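Local coordinates for uncharacterized protein lp_2219 (Lactobacillus plantarum, PDB 3HFQ) that is of unknown function but folds as a seven-bladed beta-propeller of the lactonase family, and so possibly acts on a sugar lactone, at residues A[242-247]-A[289-294]; A[281-286]-A[300-305]; A[123-128]-A[172-177]. The protein carries 1 engineered substitution. One frame throughout, in Å; residues are numbered along the deposited sequence.

Contact 1: residues A[242-247]-A[289-294]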
ATOM      1  N   ALA A 242      -0.072  -3.110  12.205  1.00 12.70           N
ATOM      2  CA  ALA A 242       0.643  -3.570  11.018  1.00 11.28           C
ATOM      3  C   ALA A 242       0.202  -2.642   9.887  1.00 12.78           C
ATOM      4  O   ALA A 242      -0.900  -2.096   9.932  1.00 12.48           O
ATOM      5  CB  ALA A 242       0.283  -5.018  10.712  1.00  8.95           C
ATOM      6  N   ALA A 243       1.046  -2.452   8.877  1.00 10.07           N
ATOM      7  CA  ALA A 243       0.690  -1.543   7.790  1.00  8.88           C
ATOM      8  C   ALA A 243       0.843  -2.100   6.380  1.00 12.44           C
ATOM      9  O   ALA A 243      -0.113  -2.623   5.802  1.00 12.03           O
ATOM     10  CB  ALA A 243       1.494  -0.243   7.925  1.00  8.19           C
ATOM     11  N   ALA A 244       2.042  -1.968   5.820  1.00 10.41           N
ATOM     12  CA  ALA A 244       2.313  -2.436   4.466  1.00 11.14           C
ATOM     13  C   ALA A 244       2.738  -3.893   4.431  1.00 12.83           C
ATOM     14  O   ALA A 244       3.295  -4.410   5.398  1.00 10.49           O
ATOM     15  CB  ALA A 244       3.387  -1.570   3.825  1.00 11.16           C
ATOM     16  N   ILE A 245       2.472  -4.553   3.310  1.00  9.82           N
ATOM     17  CA  ILE A 245       2.840  -5.953   3.145  1.00 12.10           C
ATOM     18  C   ILE A 245       3.337  -6.162   1.713  1.00 14.94           C
ATOM     19  O   ILE A 245       2.697  -5.731   0.753  1.00  9.41           O
ATOM     20  CB  ILE A 245       1.636  -6.882   3.477  1.00 10.37           C
ATOM     21  CG1 ILE A 245       2.065  -8.350   3.410  1.00 11.36           C
ATOM     22  CG2 ILE A 245       0.474  -6.602   2.541  1.00  8.28           C
ATOM     23  CD1 ILE A 245       1.064  -9.296   4.066  1.00  8.21           C
ATOM     24  N   ARG A 246       4.496  -6.801   1.580  1.00 10.63           N
ATOM     25  CA  ARG A 246       5.104  -7.034   0.268  1.00  9.51           C
ATOM     26  C   ARG A 246       5.588  -8.471   0.109  1.00 14.00           C
ATOM     27  O   ARG A 246       5.906  -9.137   1.088  1.00  8.60           O
ATOM     28  CB  ARG A 246       6.302  -6.106   0.076  1.00 12.04           C
ATOM     29  CG  ARG A 246       6.017  -4.639   0.332  1.00 11.03           C
ATOM     30  CD  ARG A 246       5.204  -4.020  -0.792  1.00  9.86           C
ATOM     31  NE  ARG A 246       5.109  -2.575  -0.618  1.00 12.46           N
ATOM     32  CZ  ARG A 246       4.434  -1.764  -1.425  1.00 13.90           C
ATOM     33  NH1 ARG A 246       3.784  -2.258  -2.474  1.00 12.56           N
ATOM     34  NH2 ARG A 246       4.416  -0.459  -1.184  1.00 12.91           N
ATOM     35  N   LEU A 247       5.667  -8.934  -1.132  1.00 14.58           N
ATOM     36  CA  LEU A 247       6.123 -10.290  -1.406  1.00 12.31           C
ATOM     37  C   LEU A 247       7.202 -10.232  -2.481  1.00 13.67           C
ATOM     38  O   LEU A 247       7.059  -9.511  -3.469  1.00 14.99           O
ATOM     39  CB  LEU A 247       4.950 -11.143  -1.895  1.00 16.34           C
ATOM     40  CG  LEU A 247       5.181 -12.638  -2.123  1.00 16.36           C
ATOM     41  CD1 LEU A 247       5.393 -13.342  -0.787  1.00 10.99           C
ATOM     42  CD2 LEU A 247       3.971 -13.228  -2.839  1.00 15.89           C
ATOM     43  N   ARG A 289       4.909   3.297   7.989  1.00  9.43           N
ATOM     44  CA  ARG A 289       3.647   3.072   7.288  1.00  9.32           C
ATOM     45  C   ARG A 289       3.785   2.419   5.914  1.00  9.35           C
ATOM     46  O   ARG A 289       2.837   1.810   5.419  1.00 11.63           O
ATOM     47  CB  ARG A 289       2.888   4.397   7.173  1.00 10.63           C
ATOM     48  CG  ARG A 289       1.495   4.298   6.562  1.00 11.89           C
ATOM     49  CD  ARG A 289       0.669   5.521   6.947  1.00 11.09           C
ATOM     50  NE  ARG A 289      -0.512   5.691   6.104  1.00 12.89           N
ATOM     51  CZ  ARG A 289      -1.675   6.162   6.537  1.00 22.21           C
ATOM     52  NH1 ARG A 289      -1.821   6.506   7.810  1.00 26.87           N
ATOM     53  NH2 ARG A 289      -2.692   6.300   5.696  1.00 20.65           N
ATOM     54  N   ASP A 290       4.952   2.541   5.290  1.00  9.36           N
ATOM     55  CA  ASP A 290       5.150   1.912   3.987  1.00  9.11           C
ATOM     56  C   ASP A 290       6.620   1.626   3.724  1.00  8.00           C
ATOM     57  O   ASP A 290       7.505   2.224   4.336  1.00  7.94           O
ATOM     58  CB  ASP A 290       4.581   2.793   2.864  1.00  9.42           C
ATOM     59  CG  ASP A 290       4.414   2.033   1.551  1.00 14.33           C
ATOM     60  OD1 ASP A 290       4.245   0.795   1.595  1.00 12.08           O
ATOM     61  OD2 ASP A 290       4.431   2.671   0.475  1.00 16.68           O
ATOM     62  N   PHE A 291       6.859   0.702   2.805  1.00 10.14           N
ATOM     63  CA  PHE A 291       8.199   0.295   2.410  1.00  8.96           C
ATOM     64  C   PHE A 291       8.021  -0.561   1.167  1.00  9.63           C
ATOM     65  O   PHE A 291       6.901  -0.925   0.823  1.00  8.65           O
ATOM     66  CB  PHE A 291       8.852  -0.562   3.505  1.00  9.53           C
ATOM     67  CG  PHE A 291       8.255  -1.945   3.636  1.00 13.36           C
ATOM     68  CD1 PHE A 291       7.091  -2.154   4.375  1.00  6.00           C
ATOM     69  CD2 PHE A 291       8.832  -3.031   2.977  1.00 11.53           C
ATOM     70  CE1 PHE A 291       6.509  -3.416   4.452  1.00  8.27           C
ATOM     71  CE2 PHE A 291       8.254  -4.302   3.047  1.00  5.53           C
ATOM     72  CZ  PHE A 291       7.088  -4.493   3.788  1.00  5.27           C
ATOM     73  N   ASP A 292       9.119  -0.875   0.489  1.00  7.64           N
ATOM     74  CA  ASP A 292       9.053  -1.748  -0.675  1.00  8.91           C
ATOM     75  C   ASP A 292      10.446  -2.187  -1.084  1.00 10.22           C
ATOM     76  O   ASP A 292      11.438  -1.547  -0.734  1.00  9.03           O
ATOM     77  CB  ASP A 292       8.365  -1.054  -1.857  1.00  9.99           C
ATOM     78  CG  ASP A 292       7.900  -2.043  -2.924  1.00 17.94           C
ATOM     79  OD1 ASP A 292       7.919  -3.269  -2.657  1.00 13.67           O
ATOM     80  OD2 ASP A 292       7.503  -1.599  -4.024  1.00 19.24           O
ATOM     81  N   LEU A 293      10.513  -3.302  -1.802  1.00 11.33           N
ATOM     82  CA  LEU A 293      11.779  -3.808  -2.302  1.00 12.89           C
ATOM     83  C   LEU A 293      12.034  -2.993  -3.559  1.00 14.27           C
ATOM     84  O   LEU A 293      11.086  -2.528  -4.192  1.00  8.94           O
ATOM     85  CB  LEU A 293      11.666  -5.292  -2.678  1.00 12.68           C
ATOM     86  CG  LEU A 293      11.640  -6.354  -1.574  1.00 16.28           C
ATOM     87  CD1 LEU A 293      10.412  -6.183  -0.692  1.00 19.14           C
ATOM     88  CD2 LEU A 293      11.638  -7.732  -2.227  1.00 20.98           C
ATOM     89  N   ASP A 294      13.298  -2.804  -3.918  1.00 13.51           N
ATOM     90  CA  ASP A 294      13.609  -2.047  -5.124  1.00 13.43           C
ATOM     91  C   ASP A 294      13.418  -3.008  -6.300  1.00 10.62           C
ATOM     92  O   ASP A 294      13.219  -4.204  -6.096  1.00 10.05           O
ATOM     93  CB  ASP A 294      15.049  -1.533  -5.075  1.00 15.96           C
ATOM     94  CG  ASP A 294      16.064  -2.619  -5.361  1.00 17.65           C
ATOM     95  OD1 ASP A 294      16.048  -3.652  -4.660  1.00 17.55           O
ATOM     96  OD2 ASP A 294      16.875  -2.432  -6.289  1.00 18.24           O
TER
HETATM   97  O   HOH W   1       3.673   2.001  -2.019  1.00 13.21           O
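R246 reaches across to F291 and is gripped through its guanidinium. NE donates to the backbone oxygen of F291 (NE to O 2.8 Å); NE lies in the plane of that carbonyl, the oxygen is tilted slightly out of the guanidinium plane, and NH2 adds a weak bond to it. NH2 also forms a salt bridge with D290, 3.1 Å from its OD1, and a water links NH2 to D290 OD2. The carboxylate of D292 instead stacks over one guanidinium face, the planes 17° apart, so the attraction between R246 NE and D292 OD1 (3.5 Å) is purely one of charge. Arginine suits this place because it can meet a carbonyl at its edge and an acid over its face at once.

With CG anti to the carbonyl carbon (chi1 -52°), R246 lays CG 3.5 Å from CE2 of F291; the bend at chi2 then turns the guanidinium toward F291 O. The edge of this ring meets A244 O, 3.5 Å from CE1, and CE1 also packs against A244 CB at 3.7 Å; the small alanine leaves room for both F291 and D290 OD1. Further out, D292 OD1 accepts from L293 N (2.7 Å), which holds the stacked carboxylate, and D290 OD2 accepts from V337 N.

The segments run nearly parallel, 11° between axes, without backbone pairing. Each is the first, inner strand of its four-stranded blade, so they join consecutive propeller blades. Strand 253-259 flanks 242-247 and packs Y255 and S257 against F291, strand 334-339 lies beyond D290, and strand 299-304 pairs with 290-293.

Contact 2: residues A[281-286]-A[300-305]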
ATOM      1  N   ILE A 281      13.451  -6.649  12.138  1.00 10.44           N
ATOM      2  CA  ILE A 281      14.502  -5.636  12.072  1.00 11.50           C
ATOM      3  C   ILE A 281      13.944  -4.225  12.194  1.00 15.19           C
ATOM      4  O   ILE A 281      12.980  -3.861  11.522  1.00 11.29           O
ATOM      5  CB  ILE A 281      15.318  -5.781  10.762  1.00 16.56           C
ATOM      6  CG1 ILE A 281      16.477  -4.781  10.748  1.00 14.67           C
ATOM      7  CG2 ILE A 281      14.405  -5.597   9.553  1.00 14.82           C
ATOM      8  CD1 ILE A 281      17.511  -5.064   9.676  1.00 13.33           C
ATOM      9  N   SER A 282      14.549  -3.433  13.074  1.00  8.15           N
ATOM     10  CA  SER A 282      14.106  -2.065  13.300  1.00  8.59           C
ATOM     11  C   SER A 282      14.118  -1.237  12.021  1.00 12.00           C
ATOM     12  O   SER A 282      14.980  -1.422  11.162  1.00 13.03           O
ATOM     13  CB  SER A 282      15.002  -1.391  14.343  1.00 10.90           C
ATOM     14  OG  SER A 282      14.676  -0.019  14.483  1.00 16.82           O
ATOM     15  N   THR A 283      13.157  -0.323  11.907  1.00 10.06           N
ATOM     16  CA  THR A 283      13.076   0.558  10.748  1.00 11.62           C
ATOM     17  C   THR A 283      13.859   1.849  11.013  1.00 11.67           C
ATOM     18  O   THR A 283      13.889   2.751  10.179  1.00 10.58           O
ATOM     19  CB  THR A 283      11.611   0.902  10.402  1.00  9.38           C
ATOM     20  OG1 THR A 283      10.974   1.527  11.525  1.00 11.53           O
ATOM     21  CG2 THR A 283      10.846  -0.367  10.030  1.00  7.29           C
ATOM     22  N   GLU A 284      14.502   1.918  12.178  1.00 10.94           N
ATOM     23  CA  GLU A 284      15.303   3.080  12.572  1.00 13.43           C
ATOM     24  C   GLU A 284      14.507   4.386  12.570  1.00 13.94           C
ATOM     25  O   GLU A 284      15.012   5.442  12.169  1.00 15.41           O
ATOM     26  CB  GLU A 284      16.516   3.225  11.650  1.00 12.37           C
ATOM     27  CG  GLU A 284      17.456   2.024  11.622  1.00 15.12           C
ATOM     28  CD  GLU A 284      17.965   1.626  12.999  1.00 20.60           C
ATOM     29  OE1 GLU A 284      18.105   2.511  13.874  1.00 18.20           O
ATOM     30  OE2 GLU A 284      18.241   0.428  13.205  1.00 17.46           O
ATOM     31  N   GLY A 285      13.264   4.304  13.025  1.00 14.62           N
ATOM     32  CA  GLY A 285      12.409   5.475  13.073  1.00 14.41           C
ATOM     33  C   GLY A 285      11.084   5.085  13.688  1.00 15.60           C
ATOM     34  O   GLY A 285      10.904   3.932  14.080  1.00 11.76           O
ATOM     35  N   ASP A 286      10.150   6.027  13.762  1.00 14.89           N
ATOM     36  CA  ASP A 286       8.851   5.747  14.356  1.00 14.49           C
ATOM     37  C   ASP A 286       7.730   5.708  13.317  1.00 15.99           C
ATOM     38  O   ASP A 286       7.628   6.584  12.456  1.00 14.50           O
ATOM     39  CB  ASP A 286       8.543   6.793  15.439  1.00 12.44           C
ATOM     40  CG  ASP A 286       7.301   6.456  16.260  1.00 21.81           C
ATOM     41  OD1 ASP A 286       7.149   5.285  16.677  1.00 18.34           O
ATOM     42  OD2 ASP A 286       6.484   7.370  16.509  1.00 21.10           O
ATOM     43  N   VAL A 300      15.756  -2.771   0.182  1.00 14.12           N
ATOM     44  CA  VAL A 300      14.443  -2.436   0.711  1.00  8.27           C
ATOM     45  C   VAL A 300      14.551  -1.025   1.271  1.00 10.45           C
ATOM     46  O   VAL A 300      15.545  -0.683   1.915  1.00 12.80           O
ATOM     47  CB  VAL A 300      13.998  -3.365   1.855  1.00 10.93           C
ATOM     48  CG1 VAL A 300      12.742  -2.795   2.519  1.00 10.74           C
ATOM     49  CG2 VAL A 300      13.713  -4.764   1.316  1.00  8.52           C
ATOM     50  N   VAL A 301      13.548  -0.205   0.996  1.00  7.75           N
ATOM     51  CA  VAL A 301      13.513   1.161   1.506  1.00  9.82           C
ATOM     52  C   VAL A 301      12.228   1.310   2.304  1.00 10.71           C
ATOM     53  O   VAL A 301      11.157   0.935   1.835  1.00  8.53           O
ATOM     54  CB  VAL A 301      13.519   2.201   0.358  1.00 15.43           C
ATOM     55  CG1 VAL A 301      13.227   3.598   0.909  1.00 11.81           C
ATOM     56  CG2 VAL A 301      14.867   2.188  -0.336  1.00 13.78           C
ATOM     57  N   VAL A 302      12.343   1.836   3.518  1.00  9.63           N
ATOM     58  CA  VAL A 302      11.186   2.044   4.376  1.00  8.09           C
ATOM     59  C   VAL A 302      11.171   3.507   4.802  1.00 10.19           C
ATOM     60  O   VAL A 302      12.226   4.130   4.922  1.00 10.18           O
ATOM     61  CB  VAL A 302      11.254   1.162   5.655  1.00 15.15           C
ATOM     62  CG1 VAL A 302      12.519   1.468   6.433  1.00 13.91           C
ATOM     63  CG2 VAL A 302      10.024   1.407   6.537  1.00 10.59           C
ATOM     64  N   VAL A 303       9.981   4.060   5.002  1.00 11.84           N
ATOM     65  CA  VAL A 303       9.869   5.444   5.456  1.00  8.97           C
ATOM     66  C   VAL A 303       9.136   5.452   6.782  1.00 12.27           C
ATOM     67  O   VAL A 303       8.191   4.692   6.977  1.00 10.38           O
ATOM     68  CB  VAL A 303       9.100   6.351   4.460  1.00  9.92           C
ATOM     69  CG1 VAL A 303       9.923   6.557   3.207  1.00 14.50           C
ATOM     70  CG2 VAL A 303       7.740   5.749   4.123  1.00 10.77           C
ATOM     71  N   ASN A 304       9.591   6.306   7.694  1.00  9.99           N
ATOM     72  CA  ASN A 304       8.986   6.429   9.012  1.00  9.04           C
ATOM     73  C   ASN A 304       8.232   7.744   9.094  1.00 11.51           C
ATOM     74  O   ASN A 304       8.814   8.821   8.965  1.00 11.73           O
ATOM     75  CB  ASN A 304      10.068   6.363  10.089  1.00  9.13           C
ATOM     76  CG  ASN A 304      10.786   5.031  10.102  1.00 11.69           C
ATOM     77  OD1 ASN A 304      10.232   4.021  10.535  1.00 12.37           O
ATOM     78  ND2 ASN A 304      12.020   5.018   9.610  1.00  8.50           N
ATOM     79  N   GLN A 305       6.931   7.632   9.323  1.00 11.44           N
ATOM     80  CA  GLN A 305       6.016   8.762   9.396  1.00 12.62           C
ATOM     81  C   GLN A 305       6.294   9.827  10.456  1.00 15.67           C
ATOM     82  O   GLN A 305       6.334  11.019  10.144  1.00 12.97           O
ATOM     83  CB  GLN A 305       4.591   8.223   9.577  1.00 12.52           C
ATOM     84  CG  GLN A 305       3.502   9.271   9.644  1.00 17.43           C
ATOM     85  CD  GLN A 305       2.116   8.663   9.818  1.00 17.38           C
ATOM     86  OE1 GLN A 305       1.133   9.378   9.990  1.00 32.40           O
ATOM     87  NE2 GLN A 305       2.036   7.339   9.770  1.00 15.18           N
TER
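N304 and T283 join two blades of the beta-propeller: the loop leaving outer strand 275-282 of one blade crosses the end of strand 299-304, the second strand of the next. The tight part is the amide of N304. With CG anti to the carbonyl carbon (chi1 -63°), the amide is carried toward the loop and uses both its ends on T283. ND2 donates to T283 O at 3.0 Å, nearly straight at 158° and in the plane of the amide, although it meets that oxygen from above the carbonyl plane. The second N-H partner of ND2 is N309 O, so this buried asparagine is well satisfied. G285, lacking a side chain, lets N304 CG come within 3.4 Å of its CA, and the backbone O of D286 rests 3.4 Å from N304 CB. Beside this pair, the methyls T283 CG2 and V302 CG2 meet at 4.0 Å, a use for threonine's mixed character.

Toward solvent the fit is looser. E284, partly exposed, turns the end of its side chain away, and the carboxylate of D286 also leaves the contact, pairing with N262 and N306. The hydroxyl of T283, by contrast, donates from OG1 to N304 OD1 at 2.8 Å, in the carbonyl plane and on a lone pair.

Contact 3: residues A[123-128]-A[172-177]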
ATOM      1  N   LEU A 123     -14.449  10.612 -12.842  1.00  9.38           N
ATOM      2  CA  LEU A 123     -15.135   9.709 -11.918  1.00 12.95           C
ATOM      3  C   LEU A 123     -16.219   8.903 -12.630  1.00 14.87           C
ATOM      4  O   LEU A 123     -16.976   9.447 -13.437  1.00 10.61           O
ATOM      5  CB  LEU A 123     -15.771  10.518 -10.785  1.00 12.61           C
ATOM      6  CG  LEU A 123     -16.536   9.751  -9.705  1.00 14.61           C
ATOM      7  CD1 LEU A 123     -15.572   8.889  -8.897  1.00 11.61           C
ATOM      8  CD2 LEU A 123     -17.253  10.748  -8.796  1.00 16.90           C
ATOM      9  N   THR A 124     -16.297   7.609 -12.327  1.00  9.32           N
ATOM     10  CA  THR A 124     -17.304   6.747 -12.935  1.00  9.47           C
ATOM     11  C   THR A 124     -18.192   6.040 -11.914  1.00 13.96           C
ATOM     12  O   THR A 124     -19.381   5.839 -12.162  1.00 14.31           O
ATOM     13  CB  THR A 124     -16.672   5.651 -13.833  1.00 14.61           C
ATOM     14  OG1 THR A 124     -15.721   4.891 -13.077  1.00 15.98           O
ATOM     15  CG2 THR A 124     -15.982   6.275 -15.048  1.00 15.08           C
ATOM     16  N   ASP A 125     -17.630   5.674 -10.765  1.00 12.53           N
ATOM     17  CA  ASP A 125     -18.411   4.949  -9.764  1.00 10.26           C
ATOM     18  C   ASP A 125     -17.900   5.140  -8.335  1.00 14.02           C
ATOM     19  O   ASP A 125     -16.701   5.297  -8.105  1.00  9.79           O
ATOM     20  CB  ASP A 125     -18.396   3.463 -10.142  1.00  8.73           C
ATOM     21  CG  ASP A 125     -19.429   2.635  -9.386  1.00 13.55           C
ATOM     22  OD1 ASP A 125     -20.495   3.170  -9.013  1.00 16.53           O
ATOM     23  OD2 ASP A 125     -19.181   1.425  -9.192  1.00 13.77           O
ATOM     24  N   THR A 126     -18.829   5.147  -7.384  1.00 10.73           N
ATOM     25  CA  THR A 126     -18.507   5.279  -5.967  1.00 10.06           C
ATOM     26  C   THR A 126     -19.354   4.246  -5.236  1.00 14.56           C
ATOM     27  O   THR A 126     -20.578   4.374  -5.161  1.00 12.44           O
ATOM     28  CB  THR A 126     -18.852   6.681  -5.417  1.00 13.85           C
ATOM     29  OG1 THR A 126     -18.128   7.678  -6.148  1.00 13.77           O
ATOM     30  CG2 THR A 126     -18.466   6.783  -3.943  1.00 13.16           C
ATOM     31  N   VAL A 127     -18.698   3.210  -4.723  1.00  9.37           N
ATOM     32  CA  VAL A 127     -19.388   2.146  -4.006  1.00 10.77           C
ATOM     33  C   VAL A 127     -19.358   2.417  -2.506  1.00 11.96           C
ATOM     34  O   VAL A 127     -18.286   2.569  -1.918  1.00 12.85           O
ATOM     35  CB  VAL A 127     -18.730   0.782  -4.301  1.00 15.15           C
ATOM     36  CG1 VAL A 127     -19.367  -0.312  -3.452  1.00 10.67           C
ATOM     37  CG2 VAL A 127     -18.884   0.457  -5.782  1.00 17.74           C
ATOM     38  N   GLN A 128     -20.537   2.478  -1.892  1.00 10.12           N
ATOM     39  CA  GLN A 128     -20.647   2.746  -0.463  1.00 12.12           C
ATOM     40  C   GLN A 128     -20.805   1.471   0.353  1.00 10.70           C
ATOM     41  O   GLN A 128     -21.642   0.625   0.039  1.00 12.17           O
ATOM     42  CB  GLN A 128     -21.843   3.667  -0.190  1.00 14.17           C
ATOM     43  CG  GLN A 128     -22.024   4.046   1.279  1.00 11.91           C
ATOM     44  CD  GLN A 128     -20.890   4.902   1.809  1.00 11.76           C
ATOM     45  OE1 GLN A 128     -20.670   6.018   1.342  1.00 14.96           O
ATOM     46  NE2 GLN A 128     -20.161   4.380   2.790  1.00  9.73           N
ATOM     47  N   ALA A 172     -16.759   0.029 -18.489  1.00 13.91           N
ATOM     48  CA  ALA A 172     -17.210   1.394 -18.246  1.00 12.48           C
ATOM     49  C   ALA A 172     -16.743   1.948 -16.905  1.00 18.43           C
ATOM     50  O   ALA A 172     -16.831   3.154 -16.659  1.00 13.36           O
ATOM     51  CB  ALA A 172     -18.731   1.458 -18.336  1.00 15.86           C
ATOM     52  N   GLY A 173     -16.271   1.066 -16.030  1.00 15.57           N
ATOM     53  CA  GLY A 173     -15.780   1.516 -14.739  1.00 16.45           C
ATOM     54  C   GLY A 173     -16.703   1.385 -13.536  1.00 15.64           C
ATOM     55  O   GLY A 173     -16.733   2.276 -12.689  1.00 13.66           O
ATOM     56  N   GLN A 174     -17.459   0.294 -13.457  1.00 10.29           N
ATOM     57  CA  GLN A 174     -18.340   0.069 -12.312  1.00 11.85           C
ATOM     58  C   GLN A 174     -17.994  -1.257 -11.658  1.00 11.30           C
ATOM     59  O   GLN A 174     -17.469  -2.157 -12.308  1.00  9.43           O
ATOM     60  CB  GLN A 174     -19.813   0.031 -12.720  1.00 14.69           C
ATOM     61  CG  GLN A 174     -20.363   1.322 -13.287  1.00 13.21           C
ATOM     62  CD  GLN A 174     -20.362   1.324 -14.796  1.00 14.98           C
ATOM     63  OE1 GLN A 174     -20.490   0.274 -15.424  1.00 16.39           O
ATOM     64  NE2 GLN A 174     -20.242   2.507 -15.389  1.00 18.09           N
ATOM     65  N   LEU A 175     -18.304  -1.375 -10.372  1.00 10.51           N
ATOM     66  CA  LEU A 175     -18.023  -2.596  -9.632  1.00 11.01           C
ATOM     67  C   LEU A 175     -19.319  -3.340  -9.332  1.00 10.82           C
ATOM     68  O   LEU A 175     -20.380  -2.728  -9.211  1.00 15.34           O
ATOM     69  CB  LEU A 175     -17.322  -2.264  -8.311  1.00 10.87           C
ATOM     70  CG  LEU A 175     -16.084  -1.364  -8.360  1.00 11.27           C
ATOM     71  CD1 LEU A 175     -15.537  -1.192  -6.952  1.00 13.70           C
ATOM     72  CD2 LEU A 175     -15.027  -1.972  -9.268  1.00  7.69           C
ATOM     73  N   SER A 176     -19.225  -4.662  -9.223  1.00  9.69           N
ATOM     74  CA  SER A 176     -20.375  -5.502  -8.899  1.00  9.36           C
ATOM     75  C   SER A 176     -19.820  -6.647  -8.055  1.00 11.99           C
ATOM     76  O   SER A 176     -18.878  -7.322  -8.468  1.00 12.03           O
ATOM     77  CB  SER A 176     -21.035  -6.031 -10.170  1.00 14.39           C
ATOM     78  OG  SER A 176     -22.338  -6.515  -9.884  1.00 20.82           O
ATOM     79  N   GLU A 177     -20.399  -6.862  -6.872  1.00 12.14           N
ATOM     80  CA  GLU A 177     -19.901  -7.885  -5.952  1.00 13.94           C
ATOM     81  C   GLU A 177     -19.861  -9.321  -6.462  1.00 13.70           C
ATOM     82  O   GLU A 177     -20.763  -9.779  -7.166  1.00 10.29           O
ATOM     83  CB  GLU A 177     -20.681  -7.846  -4.628  1.00 14.38           C
ATOM     84  CG  GLU A 177     -22.051  -8.509  -4.670  1.00 18.39           C
ATOM     85  CD  GLU A 177     -23.151  -7.591  -5.166  1.00 21.98           C
ATOM     86  OE1 GLU A 177     -22.838  -6.540  -5.770  1.00 19.26           O
ATOM     87  OE2 GLU A 177     -24.337  -7.929  -4.955  1.00 18.79           O
TER
HETATM   88  O   HOH W   2     -19.953   5.268 -14.859  1.00 21.10           O
HETATM   89  O   HOH W   3     -21.306  -0.151  -8.998  1.00 14.59           O
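A classic beta bulge in outer strand 121-128, where T124 and D125 both face V112, turns two successive side chains toward residues 172-177. The hydroxyl of T124 lies 2.8 Å from G173 O, its OG1 placed between the backbone N and carbonyl carbon (chi1 56°). The methyl CG2 of T124 lies against A172 O at 3.6 Å. Glycine suits position 173 because the backbone there takes a positive phi (100°) and the hydroxyl of T124 occupies the side where a side chain would begin.

D125 uses its carboxylate on the backbone: L175 N donates to OD2 at 3.2 Å and 162°, arriving on the anti side and somewhat out of the carboxylate plane. A water bridges that same OD2 to L175 O, giving OD2 two donors. Residues 123-128 lie on the outermost strand of one propeller blade, and 172-174 are the turn that leads into 175-182, the outermost strand of the next; the touching parts run nearly parallel. Side chains and waters, rather than paired backbones, thus span this blade seam at the protein surface. A second water links T124 O to Q174 NE2, while Q174 OE1 is held by S170. Toward the far end the polar contacts give way to apolar ones: V127 CG2 packs on L175 CD1 at 3.9 Å, with Y167 of strand 163-169 touching both residues.

Overall arrangement
All three contacts lie on seams between consecutive blades of a single seven-bladed propeller, at different radii. Along the chain contact 3 comes first and closes before the others open; the segments of contacts 1 and 2 then alternate. These two share a seam, between the sheets starting at 241-247 and 290-293: contact 1 joins inner strands, contact 2 lies farther out, their centres about 10 Å apart, and strands 290-293 and 299-304 pair directly between them, with D292 O probably bonded to V301 N. Contact 3, on outer strands, lies across the chain's centre from contact 2, about 35 Å between centres. Together they sample blade-to-blade packing near the axis, midway out and at the rim, on two different seams.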